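Local coordinates for glycoside hydrolase family 81 (Clostridium thermocellum, PDB 6FOP), which probably hydrolyses beta-1,3-glucans such as laminarin, as a family 81 glycoside hydrolase of the cellulosome, at residues A[45-48]-A[49-53]; A[554-558]-A[559-563]; A[608-612]-A[613-617]. All blocks are in the same frame, centred on the assembly; numbering follows the deposited sequence.

How the interactions relate
Interaction 2 is the buried contact of the three, its centre about 14 Å from that of the chain, whereas interactions 1 and 3 are surface contacts with centres about 21 and 28 Å from it. They hold different elements: the loop between helix 43-46 and strand 53-54, the hairpin of strands 554-556 and 559-561, and the lead-in to helix 615-622. Their chemistry differs accordingly. Interaction 1 wraps carbonyl oxygens round magnesium, interaction 2 pairs strands and presents a histidine to nickel, and interaction 3 folds a lysine onto a proline carbonyl. The nearest atoms of interactions 1 and 2 are about 7 Å apart, without touching.

Interaction 1 (A[45-48]-A[49-53]); sequences LWNQ and YSLPI. With MG (magnesium ion), chain Y.
Gln48 lays its extended side chain over one face of the Tyr49 ring, in a metal-binding turn that carries the chain from helix 43-46 towards strand 53-54. The methylene CG of Gln48 makes a CH-pi contact 4.0 Å from the centroid of the Tyr49 ring, 22° off the ring normal and shifted towards the rim. With CG anti to the backbone N (chi1 178°), the chain of Gln48 runs alongside the tyrosine in the same direction, and its amide plane lies within 18° of the ring plane. Gln48 CD thus comes to 3.6 Å from Tyr49 CE2. Both polar ends are held by the neighbouring loop: Gln48 NE2 bonds to Pro100 O and Tyr49 OH to Phe99 O, which should hold the two side chains in their shared direction.

The turn itself closes round a magnesium ion. Asn47 O binds the metal at 2.3 Å, and Tyr49 O, two residues on, at 2.4 Å from the same ion. Ile44 O and Ala102 O also bind it, so the cation ties helix 43-46, through Ile44, and the turn to Ala102, just before strand 103-107. Asn47 O and Tyr49 O lie 3.3 Å apart, a closeness of two acceptors that the shared ion makes tolerable.

Further along, the side chain of Leu51 crosses that of Asn47 at about a right angle. Ser50 OG, hydrogen-bonded also to Phe62 N, donates to Leu51 O at 2.7 Å, tilted out of the carbonyl plane.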
ATOM      1  N   LEU A  45      10.418  15.862  -2.834  1.00 16.00           N
ATOM      2  CA  LEU A  45      11.270  15.623  -3.997  1.00 16.73           C
ATOM      3  C   LEU A  45      10.807  16.360  -5.241  1.00 16.31           C
ATOM      4  O   LEU A  45      11.633  16.756  -6.075  1.00 17.96           O
ATOM      5  CB  LEU A  45      11.339  14.118  -4.306  1.00 17.35           C
ATOM      6  CG  LEU A  45      12.081  13.279  -3.268  1.00 18.17           C
ATOM      7  CD1 LEU A  45      11.605  11.835  -3.318  1.00 20.36           C
ATOM      8  CD2 LEU A  45      13.586  13.383  -3.441  1.00 17.78           C
ATOM      9  N   TRP A  46       9.477  16.487  -5.404  1.00 16.38           N
ATOM     10  CA  TRP A  46       8.912  17.001  -6.653  1.00 17.21           C
ATOM     11  C   TRP A  46       8.684  18.518  -6.649  1.00 17.75           C
ATOM     12  O   TRP A  46       8.700  19.162  -7.702  1.00 21.70           O
ATOM     13  CB  TRP A  46       7.577  16.289  -6.933  1.00 16.54           C
ATOM     14  CG  TRP A  46       7.655  14.809  -7.248  1.00 17.20           C
ATOM     15  CD1 TRP A  46       7.807  13.790  -6.358  1.00 16.58           C
ATOM     16  CD2 TRP A  46       7.496  14.206  -8.529  1.00 16.97           C
ATOM     17  NE1 TRP A  46       7.767  12.568  -7.010  1.00 17.40           N
ATOM     18  CE2 TRP A  46       7.583  12.807  -8.352  1.00 17.36           C
ATOM     19  CE3 TRP A  46       7.282  14.712  -9.805  1.00 17.92           C
ATOM     20  CZ2 TRP A  46       7.427  11.910  -9.413  1.00 17.07           C
ATOM     21  CZ3 TRP A  46       7.152  13.825 -10.854  1.00 19.30           C
ATOM     22  CH2 TRP A  46       7.224  12.438 -10.648  1.00 18.96           C
ATOM     23  N   ASN A  47       8.410  19.067  -5.467  1.00 19.11           N
ATOM     24  CA  ASN A  47       8.083  20.470  -5.293  0.53 19.48           C
ATOM     25  C   ASN A  47       9.306  21.213  -4.730  1.00 19.48           C
ATOM     26  O   ASN A  47      10.110  20.624  -4.020  1.00 19.33           O
ATOM     27  CB  ASN A  47       6.861  20.522  -4.358  0.53 20.38           C
ATOM     28  CG  ASN A  47       6.199  21.875  -4.309  0.53 20.63           C
ATOM     29  OD1 ASN A  47       5.357  22.250  -5.143  0.53 25.03           O
ATOM     30  ND2 ASN A  47       6.545  22.598  -3.278  0.53 17.61           N
ATOM     31  N   GLN A  48       9.432  22.499  -5.053  1.00 19.71           N
ATOM     32  CA  GLN A  48      10.504  23.323  -4.489  1.00 20.01           C
ATOM     33  C   GLN A  48      10.567  23.129  -2.966  1.00 18.06           C
ATOM     34  O   GLN A  48      11.624  22.880  -2.393  1.00 17.93           O
ATOM     35  CB  GLN A  48      10.240  24.782  -4.852  1.00 21.98           C
ATOM     36  CG  GLN A  48      11.244  25.776  -4.306  1.00 24.34           C
ATOM     37  CD  GLN A  48      10.966  27.197  -4.757  1.00 27.78           C
ATOM     38  OE1 GLN A  48       9.977  27.471  -5.418  1.00 29.80           O
ATOM     39  NE2 GLN A  48      11.831  28.107  -4.372  1.00 29.27           N
ATOM     40  N   TYR A  49       9.425  23.313  -2.318  1.00 18.25           N
ATOM     41  CA  TYR A  49       9.295  23.118  -0.893  1.00 16.97           C
ATOM     42  C   TYR A  49       8.647  21.734  -0.647  1.00 17.44           C
ATOM     43  O   TYR A  49       9.320  20.743  -0.836  1.00 17.79           O
ATOM     44  CB  TYR A  49       8.572  24.327  -0.260  1.00 17.85           C
ATOM     45  CG  TYR A  49       9.370  25.603  -0.401  1.00 17.86           C
ATOM     46  CD1 TYR A  49      10.546  25.797   0.320  1.00 19.85           C
ATOM     47  CD2 TYR A  49       9.003  26.583  -1.316  1.00 19.34           C
ATOM     48  CE1 TYR A  49      11.295  26.951   0.160  1.00 20.22           C
ATOM     49  CE2 TYR A  49       9.724  27.739  -1.454  1.00 20.55           C
ATOM     50  CZ  TYR A  49      10.881  27.915  -0.733  1.00 21.04           C
ATOM     51  OH  TYR A  49      11.619  29.061  -0.928  1.00 22.99           O
ATOM     52  N   SER A  50       7.376  21.690  -0.274  1.00 17.54           N
ATOM     53  CA  SER A  50       6.610  20.469  -0.253  1.00 16.73           C
ATOM     54  C   SER A  50       5.149  20.823  -0.272  1.00 16.81           C
ATOM     55  O   SER A  50       4.775  21.994  -0.108  1.00 18.25           O
ATOM     56  CB  SER A  50       6.887  19.624   1.006  1.00 15.61           C
ATOM     57  OG  SER A  50       6.212  20.106   2.165  1.00 16.39           O
ATOM     58  N   LEU A  51       4.322  19.796  -0.415  1.00 16.54           N
ATOM     59  CA  LEU A  51       2.903  19.860  -0.056  1.00 16.31           C
ATOM     60  C   LEU A  51       2.794  19.303   1.364  1.00 15.92           C
ATOM     61  O   LEU A  51       3.810  18.904   1.961  1.00 16.77           O
ATOM     62  CB  LEU A  51       2.031  19.058  -1.055  1.00 16.86           C
ATOM     63  CG  LEU A  51       1.624  19.816  -2.317  1.00 19.51           C
ATOM     64  CD1 LEU A  51       0.639  20.938  -2.023  1.00 21.15           C
ATOM     65  CD2 LEU A  51       2.796  20.326  -3.132  1.00 21.02           C
ATOM     66  N   PRO A  52       1.597  19.314   1.950  1.00 16.08           N
ATOM     67  CA  PRO A  52       1.522  18.766   3.310  1.00 15.37           C
ATOM     68  C   PRO A  52       1.964  17.317   3.405  1.00 15.63           C
ATOM     69  O   PRO A  52       1.640  16.493   2.529  1.00 16.41           O
ATOM     70  CB  PRO A  52       0.043  18.962   3.681  1.00 17.65           C
ATOM     71  CG  PRO A  52      -0.374  20.141   2.866  1.00 18.47           C
ATOM     72  CD  PRO A  52       0.302  19.899   1.545  1.00 16.88           C
ATOM     73  N   ILE A  53       2.648  17.009   4.511  1.00 14.89           N
ATOM     74  CA  ILE A  53       3.326  15.745   4.746  0.54 14.91           C
ATOM     75  C   ILE A  53       2.586  15.044   5.880  1.00 13.80           C
ATOM     76  O   ILE A  53       2.628  15.488   7.021  1.00 15.27           O
ATOM     77  CB  ILE A  53       4.797  15.976   5.162  0.54 15.60           C
ATOM     78  CG1 ILE A  53       5.529  16.896   4.173  0.54 16.89           C
ATOM     79  CG2 ILE A  53       5.517  14.642   5.362  0.54 15.91           C
ATOM     80  CD1 ILE A  53       5.706  16.324   2.793  0.54 16.57           C
TER
HETATM   81 MG    MG Y 824      11.272  20.264  -2.096  1.00 18.08          MG

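Interaction 2 (A[554-558]-A[559-563]); sequences MVWGG and KYCHE. With NI (nickel (II) ion), chain B.
Met554 and Cys561 pair through two backbone hydrogen bonds: Met554 N to Cys561 O at 3.2 Å and nearly straight (172°), and Cys561 N back to Met554 O at 3.0 Å. A third, from Trp556 N to Lys559 O at 2.9 Å, closes the ladder next to the turn, and Val555 faces Tyr560 as the non-hydrogen-bonded pair between them. Apolar contact follows the face carrying Met554 and Cys561, where Met554 CB meets Cys561 SG at 4.0 Å.

These residues form a beta hairpin with a tight turn at Gly557-Gly558, the two central strands of a four-stranded antiparallel sheet flanked by strands 80-82 and 490-491. Lys559 N is buried beside the turn without a partner.

Aromatic contact falls to Trp556. The extended Lys559 chain runs alongside the indole, with CE over one face, 3.9 Å from the centroid of the Trp556 five-membered ring. Lys559 CG lies between its backbone N and carbonyl carbon (chi1 71°), which lays the chain along the indole. Any cation-pi attraction from NZ is weak at best; NZ bonds to a methylpentanediol, probably from the crystallisation liquor.

Metal binding lies just past the hairpin: His562 NE2 holds nickel at 2.1 Å, together with His574, Glu601 and Glu605.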
ATOM      1  N   MET A 554     -11.790   6.063  -1.226  1.00 13.09           N
ATOM      2  CA  MET A 554     -10.462   6.670  -1.331  1.00 14.03           C
ATOM      3  C   MET A 554      -9.919   7.045   0.028  1.00 14.07           C
ATOM      4  O   MET A 554     -10.603   7.680   0.821  1.00 15.42           O
ATOM      5  CB  MET A 554     -10.463   7.884  -2.261  1.00 16.74           C
ATOM      6  CG  MET A 554     -10.760   7.537  -3.677  1.00 17.91           C
ATOM      7  SD  MET A 554     -10.518   8.781  -4.940  1.00 23.66           S
ATOM      8  CE  MET A 554      -8.846   9.176  -4.660  1.00 20.56           C
ATOM      9  N   VAL A 555      -8.675   6.637   0.249  1.00 13.89           N
ATOM     10  CA  VAL A 555      -7.933   6.954   1.458  1.00 14.38           C
ATOM     11  C   VAL A 555      -6.766   7.859   1.098  1.00 14.21           C
ATOM     12  O   VAL A 555      -5.959   7.522   0.220  1.00 14.13           O
ATOM     13  CB  VAL A 555      -7.413   5.648   2.133  1.00 15.19           C
ATOM     14  CG1 VAL A 555      -6.489   5.951   3.328  1.00 16.33           C
ATOM     15  CG2 VAL A 555      -8.597   4.767   2.517  1.00 15.57           C
ATOM     16  N   TRP A 556      -6.723   9.016   1.765  1.00 13.49           N
ATOM     17  CA  TRP A 556      -5.676  10.003   1.601  1.00 14.37           C
ATOM     18  C   TRP A 556      -4.901  10.169   2.898  1.00 13.91           C
ATOM     19  O   TRP A 556      -5.314   9.707   3.967  1.00 13.84           O
ATOM     20  CB  TRP A 556      -6.262  11.372   1.225  1.00 14.25           C
ATOM     21  CG  TRP A 556      -6.974  11.439  -0.093  1.00 13.55           C
ATOM     22  CD1 TRP A 556      -8.224  10.956  -0.402  1.00 15.15           C
ATOM     23  CD2 TRP A 556      -6.503  12.096  -1.256  1.00 14.02           C
ATOM     24  NE1 TRP A 556      -8.520  11.253  -1.699  1.00 16.04           N
ATOM     25  CE2 TRP A 556      -7.486  11.941  -2.256  1.00 15.35           C
ATOM     26  CE3 TRP A 556      -5.318  12.762  -1.566  1.00 15.41           C
ATOM     27  CZ2 TRP A 556      -7.321  12.438  -3.542  1.00 17.24           C
ATOM     28  CZ3 TRP A 556      -5.144  13.251  -2.848  1.00 16.16           C
ATOM     29  CH2 TRP A 556      -6.148  13.098  -3.824  1.00 16.78           C
ATOM     30  N   GLY A 557      -3.762  10.850   2.821  1.00 14.05           N
ATOM     31  CA  GLY A 557      -3.092  11.288   4.045  1.00 14.27           C
ATOM     32  C   GLY A 557      -3.952  12.153   4.954  1.00 13.30           C
ATOM     33  O   GLY A 557      -3.917  12.009   6.194  1.00 14.77           O
ATOM     34  N   GLY A 558      -4.731  13.032   4.332  1.00 14.65           N
ATOM     35  CA  GLY A 558      -5.480  14.084   5.042  1.00 13.56           C
ATOM     36  C   GLY A 558      -6.988  13.960   5.010  1.00 14.05           C
ATOM     37  O   GLY A 558      -7.645  14.815   5.587  1.00 16.49           O
ATOM     38  N   LYS A 559      -7.552  12.902   4.417  1.00 14.57           N
ATOM     39  CA  LYS A 559      -9.003  12.659   4.455  1.00 14.60           C
ATOM     40  C   LYS A 559      -9.268  11.230   4.036  1.00 15.19           C
ATOM     41  O   LYS A 559      -8.389  10.548   3.518  1.00 14.94           O
ATOM     42  CB  LYS A 559      -9.766  13.617   3.549  1.00 16.39           C
ATOM     43  CG  LYS A 559      -9.588  13.390   2.054  1.00 17.23           C
ATOM     44  CD  LYS A 559     -10.498  14.301   1.268  1.00 19.53           C
ATOM     45  CE  LYS A 559     -10.338  14.108  -0.229  1.00 23.41           C
ATOM     46  NZ  LYS A 559     -11.213  15.060  -0.972  1.00 26.95           N
ATOM     47  N   TYR A 560     -10.503  10.790   4.232  1.00 14.63           N
ATOM     48  CA  TYR A 560     -11.001   9.618   3.511  1.00 14.64           C
ATOM     49  C   TYR A 560     -12.388   9.952   3.065  1.00 15.23           C
ATOM     50  O   TYR A 560     -13.050  10.803   3.647  1.00 15.87           O
ATOM     51  CB  TYR A 560     -10.964   8.329   4.329  1.00 14.76           C
ATOM     52  CG  TYR A 560     -11.619   8.367   5.678  1.00 14.78           C
ATOM     53  CD1 TYR A 560     -12.985   8.116   5.813  1.00 15.30           C
ATOM     54  CD2 TYR A 560     -10.876   8.679   6.820  1.00 15.92           C
ATOM     55  CE1 TYR A 560     -13.592   8.167   7.069  1.00 16.74           C
ATOM     56  CE2 TYR A 560     -11.454   8.701   8.074  1.00 15.91           C
ATOM     57  CZ  TYR A 560     -12.809   8.470   8.210  1.00 15.10           C
ATOM     58  OH  TYR A 560     -13.381   8.504   9.475  1.00 18.33           O
ATOM     59  N   CYS A 561     -12.832   9.310   1.994  1.00 15.28           N
ATOM     60  CA  CYS A 561     -14.108   9.702   1.421  1.00 15.28           C
ATOM     61  C   CYS A 561     -14.736   8.613   0.579  1.00 14.35           C
ATOM     62  O   CYS A 561     -14.126   7.591   0.284  1.00 15.40           O
ATOM     63  CB  CYS A 561     -13.939  10.959   0.589  1.00 17.76           C
ATOM     64  SG  CYS A 561     -12.854  10.719  -0.826  1.00 20.80           S
ATOM     65  N   HIS A 562     -15.991   8.855   0.238  1.00 14.02           N
ATOM     66  CA  HIS A 562     -16.841   7.967  -0.556  1.00 14.93           C
ATOM     67  C   HIS A 562     -17.016   8.579  -1.959  1.00 15.30           C
ATOM     68  O   HIS A 562     -18.132   8.741  -2.460  1.00 16.90           O
ATOM     69  CB  HIS A 562     -18.145   7.805   0.198  1.00 15.63           C
ATOM     70  CG  HIS A 562     -19.052   6.724  -0.302  1.00 15.68           C
ATOM     71  ND1 HIS A 562     -19.968   6.915  -1.318  1.00 15.85           N
ATOM     72  CD2 HIS A 562     -19.277   5.483   0.173  1.00 14.83           C
ATOM     73  CE1 HIS A 562     -20.692   5.821  -1.472  1.00 17.52           C
ATOM     74  NE2 HIS A 562     -20.316   4.948  -0.561  1.00 15.84           N
ATOM     75  N   GLU A 563     -15.881   8.894  -2.562  1.00 15.41           N
ATOM     76  CA  GLU A 563     -15.786   9.488  -3.901  1.00 17.44           C
ATOM     77  C   GLU A 563     -14.819   8.688  -4.748  1.00 15.97           C
ATOM     78  O   GLU A 563     -13.939   8.003  -4.218  1.00 15.99           O
ATOM     79  CB  GLU A 563     -15.333  10.954  -3.825  1.00 19.37           C
ATOM     80  CG  GLU A 563     -16.258  11.843  -3.032  1.00 22.91           C
ATOM     81  CD  GLU A 563     -15.807  13.286  -2.965  1.00 27.70           C
ATOM     82  OE1 GLU A 563     -14.626  13.538  -2.681  1.00 33.47           O
ATOM     83  OE2 GLU A 563     -16.652  14.171  -3.181  1.00 34.31           O
TER
HETATM   84 NI    NI B 828     -21.512   3.304  -0.144  1.00 14.81          NI

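Interaction 3 (A[608-612]-A[613-617]); sequences TSQPP and NWKDI
The flat amide of Asn613 meets the puckered Pro612 ring, the two side chains crossing obliquely, with Asn613 OD1 3.8 Å from Pro612 CG. The amide is held at both of its polar atoms by residues at the start of helix 570-575 and just before it: OD1 bonds to Thr569 OG1 and ND2 to Glu572 OE2, which should fix the rotation of the group. The neighbouring Pro611 ring is buried. Its CB touches Asn613 O at 3.6 Å and Lys615 CG at 4.1 Å, while Tyr599, Met602 and Leu603 of helix 592-606 also pack against the ring.

Lys615 reaches back to a backbone carbonyl. Its NZ donates to Pro611 O at 2.9 Å, with a C=O...N angle of 162°, so the ammonium sits almost straight beyond the oxygen. The chain is extended until its last torsion and bends there (chi4 70°), curling round the same oxygen: Lys615 CE is 3.2 Å from Pro611 O.

This lysine belongs to the first turn of helix 615-622, whose N-cap position is Trp614. The cap residue has left-handed backbone angles, which swing the chain from the Pro611-Pro612 segment into the helix. The contact lies in the connection between helices 592-606 and 615-622 in the C-terminal domain, a member of the six-hairpin clan, consistent with an (alpha/alpha)6 toroid. Asn613 O, bonded to Ser571 OG, links the same connection to helix 570-575.

Within the loop upstream, Thr608 OG1 donates to Gln610 O at 2.7 Å from above the carbonyl plane. Gln610 in turn sets its OE1 loosely beside the lysine chain, 4.3 Å from Lys615 CE.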
ATOM      1  N   THR A 608     -31.791   1.826  -5.895  1.00 19.52           N
ATOM      2  CA  THR A 608     -32.259   0.695  -6.697  1.00 19.90           C
ATOM      3  C   THR A 608     -32.318  -0.567  -5.842  1.00 20.56           C
ATOM      4  O   THR A 608     -31.726  -0.627  -4.772  1.00 22.83           O
ATOM      5  CB  THR A 608     -31.331   0.444  -7.904  1.00 19.85           C
ATOM      6  OG1 THR A 608     -29.990   0.243  -7.439  1.00 19.71           O
ATOM      7  CG2 THR A 608     -31.358   1.599  -8.854  1.00 20.94           C
ATOM      8  N   SER A 609     -33.007  -1.596  -6.337  1.00 20.03           N
ATOM      9  CA  SER A 609     -33.096  -2.901  -5.626  1.00 20.16           C
ATOM     10  C   SER A 609     -32.064  -3.917  -6.081  1.00 18.58           C
ATOM     11  O   SER A 609     -31.848  -4.904  -5.388  1.00 19.21           O
ATOM     12  CB  SER A 609     -34.499  -3.476  -5.766  1.00 22.83           C
ATOM     13  OG  SER A 609     -34.961  -3.306  -7.080  1.00 24.91           O
ATOM     14  N   GLN A 610     -31.434  -3.645  -7.228  1.00 17.14           N
ATOM     15  CA  GLN A 610     -30.277  -4.379  -7.747  1.00 16.78           C
ATOM     16  C   GLN A 610     -29.267  -3.350  -8.247  1.00 16.75           C
ATOM     17  O   GLN A 610     -29.627  -2.216  -8.521  1.00 17.61           O
ATOM     18  CB  GLN A 610     -30.683  -5.323  -8.896  1.00 17.02           C
ATOM     19  CG  GLN A 610     -31.378  -6.560  -8.396  1.00 17.24           C
ATOM     20  CD  GLN A 610     -31.940  -7.435  -9.516  1.00 17.62           C
ATOM     21  OE1 GLN A 610     -31.923  -7.072 -10.690  1.00 18.05           O
ATOM     22  NE2 GLN A 610     -32.408  -8.606  -9.138  1.00 18.28           N
ATOM     23  N   PRO A 611     -27.999  -3.747  -8.388  1.00 15.72           N
ATOM     24  CA  PRO A 611     -27.007  -2.755  -8.856  1.00 15.20           C
ATOM     25  C   PRO A 611     -27.383  -2.190 -10.216  1.00 15.95           C
ATOM     26  O   PRO A 611     -27.859  -2.948 -11.068  1.00 17.85           O
ATOM     27  CB  PRO A 611     -25.712  -3.555  -8.976  1.00 16.45           C
ATOM     28  CG  PRO A 611     -25.951  -4.823  -8.237  1.00 17.07           C
ATOM     29  CD  PRO A 611     -27.410  -5.084  -8.225  1.00 16.80           C
ATOM     30  N   PRO A 612     -27.254  -0.882 -10.427  1.00 16.32           N
ATOM     31  CA  PRO A 612     -27.628  -0.335 -11.751  1.00 16.82           C
ATOM     32  C   PRO A 612     -26.653  -0.713 -12.861  1.00 16.67           C
ATOM     33  O   PRO A 612     -27.020  -0.724 -14.041  1.00 19.46           O
ATOM     34  CB  PRO A 612     -27.635   1.179 -11.500  1.00 18.19           C
ATOM     35  CG  PRO A 612     -26.637   1.356 -10.400  1.00 18.56           C
ATOM     36  CD  PRO A 612     -26.893   0.191  -9.484  1.00 16.35           C
ATOM     37  N   ASN A 613     -25.414  -0.968 -12.455  1.00 16.21           N
ATOM     38  CA  ASN A 613     -24.332  -1.305 -13.342  1.00 15.56           C
ATOM     39  C   ASN A 613     -23.244  -2.058 -12.561  1.00 13.73           C
ATOM     40  O   ASN A 613     -23.375  -2.256 -11.348  1.00 14.23           O
ATOM     41  CB  ASN A 613     -23.802  -0.068 -14.096  1.00 15.95           C
ATOM     42  CG  ASN A 613     -23.103   0.938 -13.210  1.00 16.10           C
ATOM     43  OD1 ASN A 613     -23.242   0.934 -11.985  1.00 18.25           O
ATOM     44  ND2 ASN A 613     -22.354   1.800 -13.840  1.00 17.44           N
ATOM     45  N   TRP A 614     -22.229  -2.541 -13.266  1.00 14.23           N
ATOM     46  CA  TRP A 614     -21.237  -3.466 -12.685  1.00 13.80           C
ATOM     47  C   TRP A 614     -21.891  -4.592 -11.895  1.00 13.51           C
ATOM     48  O   TRP A 614     -21.420  -5.013 -10.837  1.00 14.50           O
ATOM     49  CB  TRP A 614     -20.184  -2.724 -11.849  1.00 13.65           C
ATOM     50  CG  TRP A 614     -19.202  -1.952 -12.653  1.00 14.74           C
ATOM     51  CD1 TRP A 614     -19.238  -1.672 -13.994  1.00 16.04           C
ATOM     52  CD2 TRP A 614     -17.992  -1.330 -12.157  1.00 13.22           C
ATOM     53  NE1 TRP A 614     -18.140  -0.934 -14.354  1.00 16.11           N
ATOM     54  CE2 TRP A 614     -17.377  -0.686 -13.247  1.00 14.60           C
ATOM     55  CE3 TRP A 614     -17.394  -1.258 -10.906  1.00 14.65           C
ATOM     56  CZ2 TRP A 614     -16.177   0.029 -13.122  1.00 15.68           C
ATOM     57  CZ3 TRP A 614     -16.203  -0.555 -10.776  1.00 15.28           C
ATOM     58  CH2 TRP A 614     -15.616   0.086 -11.881  1.00 15.54           C
ATOM     59  N   LYS A 615     -22.982  -5.129 -12.478  1.00 13.83           N
ATOM     60  CA  LYS A 615     -23.703  -6.200 -11.792  1.00 14.28           C
ATOM     61  C   LYS A 615     -22.835  -7.455 -11.639  1.00 13.31           C
ATOM     62  O   LYS A 615     -22.961  -8.174 -10.648  1.00 14.04           O
ATOM     63  CB  LYS A 615     -24.959  -6.598 -12.558  1.00 15.42           C
ATOM     64  CG  LYS A 615     -26.110  -5.608 -12.498  1.00 17.61           C
ATOM     65  CD  LYS A 615     -27.303  -6.179 -13.270  1.00 20.19           C
ATOM     66  CE  LYS A 615     -28.604  -5.458 -12.984  1.00 24.33           C
ATOM     67  NZ  LYS A 615     -28.589  -4.099 -13.576  1.00 27.42           N
ATOM     68  N   ASP A 616     -21.980  -7.727 -12.640  1.00 13.14           N
ATOM     69  CA  ASP A 616     -21.033  -8.856 -12.531  1.00 14.19           C
ATOM     70  C   ASP A 616     -20.122  -8.744 -11.302  1.00 13.33           C
ATOM     71  O   ASP A 616     -20.040  -9.668 -10.486  1.00 13.61           O
ATOM     72  CB  ASP A 616     -20.211  -9.093 -13.801  1.00 14.78           C
ATOM     73  CG  ASP A 616     -19.531  -7.848 -14.369  1.00 14.52           C
ATOM     74  OD1 ASP A 616     -19.790  -6.694 -13.928  1.00 14.47           O
ATOM     75  OD2 ASP A 616     -18.699  -8.040 -15.273  1.00 14.01           O
ATOM     76  N   ILE A 617     -19.475  -7.587 -11.159  1.00 13.98           N
ATOM     77  CA  ILE A 617     -18.579  -7.345 -10.021  1.00 14.11           C
ATOM     78  C   ILE A 617     -19.390  -7.461  -8.728  1.00 12.71           C
ATOM     79  O   ILE A 617     -18.941  -8.092  -7.760  1.00 13.42           O
ATOM     80  CB  ILE A 617     -17.947  -5.961 -10.122  1.00 14.80           C
ATOM     81  CG1 ILE A 617     -17.152  -5.768 -11.409  1.00 16.77           C
ATOM     82  CG2 ILE A 617     -17.074  -5.668  -8.918  1.00 15.60           C
ATOM     83  CD1 ILE A 617     -16.074  -6.755 -11.652  1.00 17.95           C
TER